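Local atomic coordinates of uncharacterized protein Q7W7N7_BORPA (Bordetella parapertussis 12822, PDB entry 3CPK), a protein that is of unknown function but belongs to the DUF498/DUF598 family and carries an Xcc1710-like domain. Residues 23-28 with 39-44; 91-96 with 131-136. One frame throughout, in Å; residues are numbered along the deposited sequence.

Contact 1. Residues 23-28 with 39-44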
loop_
_atom_site.group_PDB
_atom_site.type_symbol
_atom_site.label_atom_id
_atom_site.label_comp_id
_atom_site.label_asym_id
_atom_site.label_seq_id
_atom_site.Cartn_x
_atom_site.Cartn_y
_atom_site.Cartn_z
ATOM N N GLU A 23 -4.354 -1.637 11.547
ATOM C CA GLU A 23 -5.084 -0.563 12.189
ATOM C C GLU A 23 -4.519 0.725 11.618
ATOM O O GLU A 23 -3.315 0.990 11.704
ATOM C CB GLU A 23 -4.880 -0.608 13.703
ATOM C CG GLU A 23 -5.698 0.423 14.458
ATOM C CD GLU A 23 -5.545 0.310 15.964
ATOM O OE1 GLU A 23 -4.874 1.173 16.564
ATOM O OE2 GLU A 23 -6.095 -0.651 16.550
ATOM N N VAL A 24 -5.381 1.520 11.004
ATOM C CA VAL A 24 -4.940 2.777 10.444
ATOM C C VAL A 24 -5.692 3.896 11.148
ATOM O O VAL A 24 -6.918 3.855 11.257
ATOM C CB VAL A 24 -5.207 2.823 8.930
ATOM C CG1 VAL A 24 -4.572 4.071 8.314
ATOM C CG2 VAL A 24 -4.657 1.575 8.282
ATOM N N ASN A 25 -4.949 4.882 11.645
ATOM C CA ASN A 25 -5.545 6.016 12.338
ATOM C C ASN A 25 -6.448 5.517 13.467
ATOM O O ASN A 25 -7.492 6.113 13.764
ATOM C CB ASN A 25 -6.341 6.875 11.338
ATOM C CG ASN A 25 -5.480 7.368 10.161
ATOM O OD1 ASN A 25 -5.995 7.682 9.090
ATOM N ND2 ASN A 25 -4.175 7.439 10.366
ATOM N N GLN A 26 -6.033 4.412 14.086
ATOM C CA GLN A 26 -6.764 3.799 15.195
ATOM C C GLN A 26 -8.083 3.122 14.820
ATOM O O GLN A 26 -8.981 2.968 15.648
ATOM C CB GLN A 26 -6.982 4.835 16.302
ATOM C CG GLN A 26 -5.684 5.198 17.014
ATOM C CD GLN A 26 -5.861 6.213 18.127
ATOM O OE1 GLN A 26 -6.910 6.281 18.765
ATOM N NE2 GLN A 26 -4.821 6.993 18.380
ATOM N N VAL A 27 -8.191 2.724 13.560
ATOM C CA VAL A 27 -9.371 2.036 13.067
ATOM C C VAL A 27 -8.902 0.759 12.361
ATOM O O VAL A 27 -8.010 0.807 11.515
ATOM C CB VAL A 27 -10.154 2.922 12.087
ATOM C CG1 VAL A 27 -11.408 2.199 11.610
ATOM C CG2 VAL A 27 -10.514 4.227 12.766
ATOM N N ARG A 28 -9.493 -0.378 12.723
ATOM C CA ARG A 28 -9.119 -1.663 12.129
ATOM C C ARG A 28 -9.731 -1.974 10.770
ATOM O O ARG A 28 -10.912 -1.738 10.528
ATOM C CB ARG A 28 -9.488 -2.826 13.053
ATOM C CG ARG A 28 -8.600 -3.027 14.247
ATOM C CD ARG A 28 -8.884 -4.388 14.862
ATOM N NE ARG A 28 -8.246 -4.519 16.166
ATOM C CZ ARG A 28 -8.232 -5.631 16.887
ATOM N NH1 ARG A 28 -8.822 -6.731 16.435
ATOM N NH2 ARG A 28 -7.639 -5.639 18.069
ATOM N N GLY A 39 -5.406 12.213 2.134
ATOM C CA GLY A 39 -6.551 11.593 1.490
ATOM C C GLY A 39 -7.224 10.536 2.345
ATOM O O GLY A 39 -6.855 10.348 3.501
ATOM N N PRO A 40 -8.227 9.830 1.802
ATOM C CA PRO A 40 -8.934 8.791 2.550
ATOM C C PRO A 40 -8.211 7.457 2.447
ATOM O O PRO A 40 -7.340 7.269 1.585
ATOM C CB PRO A 40 -10.305 8.716 1.854
ATOM C CG PRO A 40 -10.383 9.987 1.021
ATOM C CD PRO A 40 -8.961 10.164 0.570
ATOM N N VAL A 41 -8.584 6.540 3.338
ATOM C CA VAL A 41 -8.042 5.197 3.329
ATOM C C VAL A 41 -9.044 4.479 2.453
ATOM O O VAL A 41 -10.144 4.162 2.900
ATOM C CB VAL A 41 -8.081 4.555 4.706
ATOM C CG1 VAL A 41 -7.597 3.123 4.607
ATOM C CG2 VAL A 41 -7.239 5.364 5.674
ATOM N N ALA A 42 -8.681 4.230 1.202
ATOM C CA ALA A 42 -9.608 3.582 0.287
ATOM C C ALA A 42 -9.565 2.065 0.322
ATOM O O ALA A 42 -8.553 1.474 0.698
ATOM C CB ALA A 42 -9.347 4.066 -1.136
ATOM N N SER A 43 -10.679 1.442 -0.071
ATOM C CA SER A 43 -10.754 -0.008 -0.146
ATOM C C SER A 43 -10.163 -0.402 -1.473
ATOM O O SER A 43 -10.361 0.211 -2.530
ATOM C CB SER A 43 -12.208 -0.494 -0.037
ATOM O OG SER A 43 -13.033 0.143 -0.995
ATOM N N TRP A 44 -9.444 -1.528 -1.439
ATOM C CA TRP A 44 -8.773 -1.985 -2.609
ATOM C C TRP A 44 -9.327 -3.368 -2.928
ATOM O O TRP A 44 -9.149 -4.295 -2.140
ATOM C CB TRP A 44 -7.286 -2.003 -2.278
ATOM C CG TRP A 44 -6.378 -2.197 -3.413
ATOM C CD1 TRP A 44 -6.449 -1.603 -4.636
ATOM C CD2 TRP A 44 -5.214 -3.028 -3.433
ATOM N NE1 TRP A 44 -5.401 -2.023 -5.427
ATOM C CE2 TRP A 44 -4.634 -2.907 -4.714
ATOM C CE3 TRP A 44 -4.614 -3.884 -2.492
ATOM C CZ2 TRP A 44 -3.473 -3.588 -5.078
ATOM C CZ3 TRP A 44 -3.455 -4.564 -2.856
ATOM C CH2 TRP A 44 -2.905 -4.419 -4.141
#
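Val-24 and Val-41 look at each other across two backbones that exchange no hydrogen bond, their CA atoms 8.1 Å apart. Both CA-CB bonds aim at the opposite segment, and the two side chains reach toward each other tip to tip. The meeting is a single methyl pair, Val-24 CG1 against Val-41 CG2 at 4.0 Å. Different branches do the touching: on Val-24 it is the methyl anti to the backbone N (chi1 -172°), on Val-41 the one that sits beside its own N and opposite the carbonyl carbon. The side chain of Asn-25 adds a little cover at the margin of the same Val-41 methyl. In all, the two segments bury a modest 82 Å² between them.

What presents Val-24 is a two-residue beta hairpin. A type I' turn runs from Val-24 to Val-27, with Asn-25 and Gln-26 both in the left-handed region that this turn demands. Val-24 and Val-27 close it from both directions, Val-27 N to Val-24 O at 2.9 Å and Val-24 N to Val-27 O at 2.8 Å.

The hairpin belongs to the three-stranded antiparallel sheet 14-18, 21-24, 27-29, whereas Val-41 belongs to the segment that carries strand 42-43, at the edge of the mixed sheet. Asn-12, ahead of strand 14-18, also lies against Val-41. Ala-42 is hydrogen-bonded through its backbone to Ala-34 of strand 33-35. From that same strand Ile-33 and Phe-35 each touch both valines, and this small apolar patch joins one sheet to the other.

Contact 2. Residues 91-96 with 131-136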
loop_
_atom_site.group_PDB
_atom_site.type_symbol
_atom_site.label_atom_id
_atom_site.label_comp_id
_atom_site.label_asym_id
_atom_site.label_seq_id
_atom_site.Cartn_x
_atom_site.Cartn_y
_atom_site.Cartn_z
ATOM N N VAL A 91 7.279 5.806 -4.334
ATOM C CA VAL A 91 7.198 4.362 -4.178
ATOM C C VAL A 91 5.788 3.845 -3.902
ATOM O O VAL A 91 5.027 4.465 -3.157
ATOM C CB VAL A 91 8.064 3.907 -2.971
ATOM C CG1 VAL A 91 8.351 2.415 -3.049
ATOM C CG2 VAL A 91 9.343 4.717 -2.910
ATOM N N LEU A 92 5.442 2.715 -4.511
ATOM C CA LEU A 92 4.164 2.083 -4.235
ATOM C C LEU A 92 4.515 0.803 -3.496
ATOM O O LEU A 92 5.085 -0.129 -4.066
ATOM C CB LEU A 92 3.374 1.721 -5.493
ATOM C CG LEU A 92 2.202 0.768 -5.163
ATOM C CD1 LEU A 92 1.336 1.356 -4.047
ATOM C CD2 LEU A 92 1.362 0.504 -6.399
ATOM N N LEU A 93 4.200 0.786 -2.211
ATOM C CA LEU A 93 4.446 -0.367 -1.368
ATOM C C LEU A 93 3.260 -1.297 -1.517
ATOM O O LEU A 93 2.112 -0.852 -1.506
ATOM C CB LEU A 93 4.558 0.067 0.095
ATOM C CG LEU A 93 5.894 0.475 0.715
ATOM C CD1 LEU A 93 6.846 1.023 -0.329
ATOM C CD2 LEU A 93 5.621 1.485 1.809
ATOM N N VAL A 94 3.531 -2.585 -1.664
ATOM C CA VAL A 94 2.457 -3.551 -1.785
ATOM C C VAL A 94 2.607 -4.666 -0.745
ATOM O O VAL A 94 3.588 -5.423 -0.752
ATOM C CB VAL A 94 2.412 -4.156 -3.197
ATOM C CG1 VAL A 94 1.203 -5.097 -3.326
ATOM C CG2 VAL A 94 2.332 -3.039 -4.221
ATOM N N GLY A 95 1.634 -4.728 0.167
ATOM C CA GLY A 95 1.622 -5.743 1.208
ATOM C C GLY A 95 0.852 -6.938 0.699
ATOM O O GLY A 95 -0.365 -6.902 0.584
ATOM N N THR A 96 1.574 -8.003 0.381
ATOM C CA THR A 96 0.976 -9.211 -0.161
ATOM C C THR A 96 0.534 -10.192 0.908
ATOM O O THR A 96 0.510 -11.407 0.694
ATOM C CB THR A 96 1.956 -9.898 -1.137
ATOM O OG1 THR A 96 3.176 -10.245 -0.457
ATOM C CG2 THR A 96 2.279 -8.944 -2.274
ATOM N N ASN A 131 4.950 3.745 7.231
ATOM C CA ASN A 131 5.071 4.725 8.298
ATOM C C ASN A 131 6.408 5.443 8.184
ATOM O O ASN A 131 6.484 6.662 8.338
ATOM C CB ASN A 131 4.982 4.055 9.677
ATOM C CG ASN A 131 3.545 3.780 10.125
ATOM O OD1 ASN A 131 3.327 3.074 11.114
ATOM N ND2 ASN A 131 2.564 4.340 9.411
ATOM N N ILE A 132 7.460 4.681 7.905
ATOM C CA ILE A 132 8.796 5.252 7.791
ATOM C C ILE A 132 8.956 6.178 6.599
ATOM O O ILE A 132 9.369 7.318 6.758
ATOM C CB ILE A 132 9.875 4.138 7.750
ATOM C CG1 ILE A 132 9.920 3.439 9.107
ATOM C CG2 ILE A 132 11.249 4.732 7.435
ATOM C CD1 ILE A 132 10.817 2.228 9.149
ATOM N N LEU A 133 8.631 5.697 5.409
ATOM C CA LEU A 133 8.743 6.535 4.222
ATOM C C LEU A 133 7.896 7.791 4.386
ATOM O O LEU A 133 8.208 8.848 3.849
ATOM C CB LEU A 133 8.278 5.774 2.983
ATOM C CG LEU A 133 9.112 4.565 2.576
ATOM C CD1 LEU A 133 8.705 4.131 1.184
ATOM C CD2 LEU A 133 10.579 4.921 2.597
HETATM N N MSE A 134 6.817 7.651 5.142
HETATM C CA MSE A 134 5.916 8.747 5.399
HETATM C C MSE A 134 6.552 9.695 6.402
HETATM O O MSE A 134 6.553 10.905 6.205
HETATM C CB MSE A 134 4.582 8.187 5.912
HETATM C CG MSE A 134 3.490 9.208 6.124
HETATM SE SE MSE A 134 3.630 9.955 7.888
HETATM C CE MSE A 134 2.760 8.505 8.881
ATOM N N ALA A 135 7.116 9.149 7.473
ATOM C CA ALA A 135 7.756 9.986 8.488
ATOM C C ALA A 135 8.884 10.862 7.929
ATOM O O ALA A 135 9.097 11.971 8.405
ATOM C CB ALA A 135 8.278 9.124 9.624
ATOM N N GLU A 136 9.617 10.372 6.938
ATOM C CA GLU A 136 10.686 11.181 6.367
ATOM C C GLU A 136 10.186 11.976 5.164
ATOM O O GLU A 136 10.966 12.428 4.318
ATOM C CB GLU A 136 11.913 10.318 6.007
ATOM C CG GLU A 136 11.649 9.023 5.288
ATOM C CD GLU A 136 12.839 8.073 5.388
ATOM O OE1 GLU A 136 13.338 7.853 6.522
ATOM O OE2 GLU A 136 13.270 7.547 4.339
#
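A beta-alpha-beta crossover frames this contact: the chain leaves strand 117-121, runs through helix 123-135 and returns as the parallel strand 140-144, with strand 91-95 lying between those two in the sheet. The end of the crossover helix rests on that middle strand through Leu-133, set against Val-91 and Leu-93. These two strand residues are separated by Leu-92, whose CA-CB bond points away from the helix, so they offer the helix neighbouring side chains on one face of the sheet.

One methyl of Leu-133 does all the close work. CD1 lies 3.9 Å from Leu-93 CD1 and 4.1 Å from Leu-93 CD2, resting on both methyls of that leucine, while Val-91 CG2 comes to 4.2 Å from the same Leu-133 CD1. In Leu-133 a chi2 near trans (-167°) sets CD1 anti to CA, carrying it outward from the helix. The Leu-133 and Val-91 side chains cross at about a right angle; against Leu-93 the crossing is slanted. The backbones stay well apart, the nearest CA atoms being Val-91 and Leu-133 at 8.8 Å.

Around this trio, Val-140 of the returning strand touches both leucines, and Arg-138 in the connecting loop packs on Val-91 and Leu-133. The opposite face of strand 91-95 is covered by helix 54-61, where Leu-92 meets Leu-57 and Ala-61.

Nothing polar passes between the two segments. The 103 Å² they bury comes almost wholly from Val-91, Leu-93 and Leu-133 in ordinary van der Waals contact. The attraction is hydrophobic, with no hydrogen bond between the segments; the fit depends on the shapes of the three side chains.

In the fold
Contacts 1 and 2 have centres about 14 Å apart and follow one another along the chain. Both reach the mixed sheet: 39-44 supplies its edge strand 42-43, and 91-96 an interior strand, with 33-35 and 140-144 lying between. They touch directly where Trp-44 CH2 packs on Val-94 CG1 at 4.2 Å, and Leu-57 of helix 54-61 meets both of these residues. Thr-13 makes a second bridge, bonded through its backbone to Asn-25 and touched by Met-134 (selenomethionine). The two differ in kind, contact 1 lying between sheets and contact 2 between sheet and helix. No active site is known to which either could be referred.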